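Local coordinates for TSC1 N-terminal domain (Chaetomium thermophilum, PDB 7A0M), which belongs to the TSC complex and probably helps bring it to the lysosome by binding phosphoinositide lipids, so that mTORC1 signalling is regulated, at residues Ile142-Met153 and Gly187-Phe195. Numbering follows the deposited sequence.
Sequences IPWLNRLLVRWM and GFMNALNAF
Two neighbouring helices of the all-helical TSC1 N-terminal domain, helix 142-153 and residues 187-195 of helix 185-196, meet through a single knob-into-hole, Ala191: its methyl enters the hole formed by Ile142, Leu145, Asn146 and Leu149. The N-to-C directions diverge by 44°, and the axes approach to 9.2 Å. Alanine suits the knob because its CB is already 3.6 Å from Leu149 CD1 and 3.4 Å from Asn146 OD1. The backbones come closest where Ile142 meets Gly187; glycine offers bare main chain here, and Ile142 CG1 lies 3.8 Å from Gly187 O. Leu145 divides its branches: CD1 rests on the backbone of Gly187 and Phe188, while CD2 reaches the edge of the Phe188 ring near its plane, 3.6 Å from CD1 of that ring. The other end of the contact belongs to Phe195. Its CG stands anti to the carbonyl carbon (chi1 -69°), which carries the ring across to helix 142-153. There Val150 CG2 meets the ring edge in plane at CZ, and Leu149 CB comes in obliquely, 3.5 Å from CE1. Met153, a selenomethionine, bends at chi2 (-81°) and crosses the Phe195 side chain obliquely, CG against CD2 and CE2 and CE near CB and CG; its SE lies 4.9 Å from the ring centroid, an oblique Met-aromatic contact. A serine in place of Phe195 would probably open a gap between Leu149, Val150 and Met153 and leave Met153 without its aromatic partner, less firmly held. Helix 199-214 adds Leu208 against Leu149 and Ala205 against Leu192, while on helix 89-105 Arg147 forms salt bridges to both Asp97 and Asp101, and Arg151 to Asp101. With no hydrogen bond across the segments, dispersion and matched shape hold this interface.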
# COMPACT_ATOMS: atom_id res chain seq x y z
N ILE B 142 16.33 18.52 -39.16
CA ILE B 142 14.90 18.46 -39.50
C ILE B 142 14.65 18.15 -40.97
O ILE B 142 13.80 17.29 -41.26
CB ILE B 142 14.20 19.75 -39.03
CG1 ILE B 142 14.11 19.79 -37.51
CG2 ILE B 142 12.83 19.88 -39.66
CD1 ILE B 142 13.26 20.93 -36.98
N PRO B 143 15.32 18.79 -41.94
CA PRO B 143 15.03 18.46 -43.35
C PRO B 143 15.33 17.02 -43.69
O PRO B 143 14.65 16.43 -44.55
CB PRO B 143 15.93 19.43 -44.13
CG PRO B 143 17.02 19.77 -43.18
CD PRO B 143 16.34 19.85 -41.85
N TRP B 144 16.34 16.42 -43.05
CA TRP B 144 16.58 14.99 -43.20
C TRP B 144 15.40 14.21 -42.64
O TRP B 144 14.88 13.29 -43.28
CB TRP B 144 17.86 14.62 -42.44
CG TRP B 144 19.09 15.41 -42.80
CD1 TRP B 144 19.40 16.66 -42.34
CD2 TRP B 144 20.22 14.97 -43.57
NE1 TRP B 144 20.62 17.05 -42.84
CE2 TRP B 144 21.15 16.03 -43.58
CE3 TRP B 144 20.53 13.80 -44.27
CZ2 TRP B 144 22.36 15.96 -44.27
CZ3 TRP B 144 21.74 13.73 -44.95
CH2 TRP B 144 22.64 14.80 -44.94
N LEU B 145 14.98 14.57 -41.42
CA LEU B 145 13.90 13.87 -40.73
C LEU B 145 12.57 14.00 -41.46
O LEU B 145 11.82 13.03 -41.59
CB LEU B 145 13.80 14.40 -39.31
CG LEU B 145 14.92 13.95 -38.37
CD1 LEU B 145 15.09 14.93 -37.22
CD2 LEU B 145 14.63 12.55 -37.85
N ASN B 146 12.25 15.21 -41.94
CA ASN B 146 10.97 15.42 -42.61
C ASN B 146 10.84 14.56 -43.85
O ASN B 146 9.77 14.01 -44.13
CB ASN B 146 10.78 16.90 -42.97
CG ASN B 146 10.47 17.76 -41.76
OD1 ASN B 146 10.03 17.27 -40.72
ND2 ASN B 146 10.68 19.06 -41.90
N ARG B 147 11.92 14.43 -44.62
CA ARG B 147 11.91 13.53 -45.77
C ARG B 147 11.67 12.09 -45.33
O ARG B 147 10.87 11.37 -45.94
CB ARG B 147 13.22 13.65 -46.54
CG ARG B 147 13.22 14.77 -47.56
CD ARG B 147 12.59 14.31 -48.86
NE ARG B 147 13.58 13.77 -49.78
CZ ARG B 147 13.33 12.82 -50.67
NH1 ARG B 147 12.12 12.29 -50.76
NH2 ARG B 147 14.30 12.39 -51.48
N LEU B 148 12.34 11.66 -44.26
CA LEU B 148 12.12 10.31 -43.74
C LEU B 148 10.72 10.16 -43.15
O LEU B 148 10.07 9.13 -43.33
CB LEU B 148 13.17 9.99 -42.68
CG LEU B 148 14.63 9.92 -43.14
CD1 LEU B 148 15.52 9.57 -41.97
CD2 LEU B 148 14.78 8.89 -44.25
N LEU B 149 10.24 11.19 -42.44
CA LEU B 149 8.94 11.11 -41.79
C LEU B 149 7.82 10.98 -42.82
O LEU B 149 6.96 10.10 -42.70
CB LEU B 149 8.71 12.34 -40.91
CG LEU B 149 9.39 12.31 -39.55
CD1 LEU B 149 9.29 13.66 -38.87
CD2 LEU B 149 8.77 11.23 -38.69
N VAL B 150 7.81 11.85 -43.83
CA VAL B 150 6.74 11.82 -44.83
C VAL B 150 6.66 10.45 -45.49
O VAL B 150 5.57 9.90 -45.68
CB VAL B 150 6.95 12.94 -45.86
CG1 VAL B 150 6.31 12.57 -47.20
CG2 VAL B 150 6.38 14.25 -45.35
N ARG B 151 7.80 9.87 -45.83
CA ARG B 151 7.80 8.54 -46.42
C ARG B 151 7.40 7.46 -45.41
O ARG B 151 6.83 6.43 -45.79
CB ARG B 151 9.16 8.28 -47.05
CG ARG B 151 9.43 9.37 -48.05
CD ARG B 151 9.61 8.84 -49.43
NE ARG B 151 9.98 9.91 -50.35
CZ ARG B 151 9.11 10.80 -50.81
NH1 ARG B 151 7.84 10.73 -50.43
NH2 ARG B 151 9.49 11.73 -51.66
N TRP B 152 7.73 7.66 -44.13
CA TRP B 152 7.35 6.69 -43.12
C TRP B 152 5.86 6.72 -42.82
O TRP B 152 5.31 5.71 -42.36
CB TRP B 152 8.15 6.93 -41.85
CG TRP B 152 8.02 5.84 -40.84
CD1 TRP B 152 8.75 4.69 -40.77
CD2 TRP B 152 7.09 5.78 -39.75
NE1 TRP B 152 8.34 3.93 -39.71
CE2 TRP B 152 7.32 4.58 -39.07
CE3 TRP B 152 6.09 6.64 -39.29
CZ2 TRP B 152 6.58 4.20 -37.95
CZ3 TRP B 152 5.36 6.27 -38.18
CH2 TRP B 152 5.61 5.06 -37.52
N MSE B 153 5.18 7.84 -43.08
CA MSE B 153 3.75 7.96 -42.78
C MSE B 153 2.88 7.48 -43.94
O MSE B 153 1.68 7.26 -43.77
CB MSE B 153 3.40 9.41 -42.44
CG MSE B 153 4.13 9.96 -41.22
SE MSE B 153 3.34 9.44 -39.52
CE MSE B 153 4.64 10.25 -38.32
N GLY B 187 15.54 17.87 -32.50
CA GLY B 187 15.08 17.99 -33.88
C GLY B 187 14.13 16.88 -34.27
O GLY B 187 13.19 17.10 -35.05
N PHE B 188 14.35 15.67 -33.75
CA PHE B 188 13.43 14.57 -34.04
C PHE B 188 12.03 14.86 -33.54
O PHE B 188 11.04 14.57 -34.22
CB PHE B 188 13.95 13.27 -33.42
CG PHE B 188 13.06 12.09 -33.66
CD1 PHE B 188 13.14 11.37 -34.84
CD2 PHE B 188 12.13 11.70 -32.72
CE1 PHE B 188 12.32 10.28 -35.07
CE2 PHE B 188 11.30 10.62 -32.94
CZ PHE B 188 11.39 9.91 -34.12
N MSE B 189 11.92 15.45 -32.35
CA MSE B 189 10.62 15.66 -31.72
C MSE B 189 9.95 16.94 -32.21
O MSE B 189 8.72 17.05 -32.18
CB MSE B 189 10.77 15.67 -30.20
CG MSE B 189 11.19 14.31 -29.65
SE MSE B 189 11.46 14.25 -27.72
CE MSE B 189 13.11 15.29 -27.60
N ASN B 190 10.75 17.91 -32.66
CA ASN B 190 10.19 19.06 -33.35
C ASN B 190 9.55 18.65 -34.67
O ASN B 190 8.44 19.08 -35.00
CB ASN B 190 11.27 20.12 -33.59
CG ASN B 190 11.30 21.18 -32.50
OD1 ASN B 190 12.36 21.48 -31.95
ND2 ASN B 190 10.14 21.74 -32.18
N ALA B 191 10.25 17.82 -35.45
CA ALA B 191 9.71 17.36 -36.72
C ALA B 191 8.50 16.45 -36.52
O ALA B 191 7.56 16.47 -37.32
CB ALA B 191 10.80 16.64 -37.51
N LEU B 192 8.51 15.64 -35.45
CA LEU B 192 7.39 14.75 -35.20
C LEU B 192 6.14 15.52 -34.77
O LEU B 192 5.02 15.06 -35.02
CB LEU B 192 7.77 13.72 -34.13
CG LEU B 192 6.74 12.61 -33.87
CD1 LEU B 192 6.57 11.73 -35.10
CD2 LEU B 192 7.15 11.77 -32.66
N ASN B 193 6.32 16.68 -34.13
CA ASN B 193 5.18 17.45 -33.64
C ASN B 193 4.25 17.86 -34.77
O ASN B 193 3.03 17.95 -34.57
CB ASN B 193 5.67 18.68 -32.88
CG ASN B 193 4.54 19.51 -32.32
OD1 ASN B 193 3.92 19.15 -31.31
ND2 ASN B 193 4.25 20.63 -32.97
N ALA B 194 4.80 18.13 -35.96
CA ALA B 194 3.96 18.50 -37.10
C ALA B 194 2.99 17.37 -37.46
O ALA B 194 1.83 17.63 -37.80
CB ALA B 194 4.83 18.87 -38.30
N PHE B 195 3.46 16.12 -37.39
CA PHE B 195 2.59 14.99 -37.69
C PHE B 195 1.65 14.65 -36.54
O PHE B 195 0.61 14.03 -36.77
CB PHE B 195 3.43 13.76 -38.05
CG PHE B 195 4.14 13.89 -39.38
CD1 PHE B 195 5.38 14.50 -39.47
CD2 PHE B 195 3.55 13.40 -40.53
CE1 PHE B 195 6.02 14.61 -40.69
CE2 PHE B 195 4.19 13.51 -41.75
CZ PHE B 195 5.43 14.12 -41.83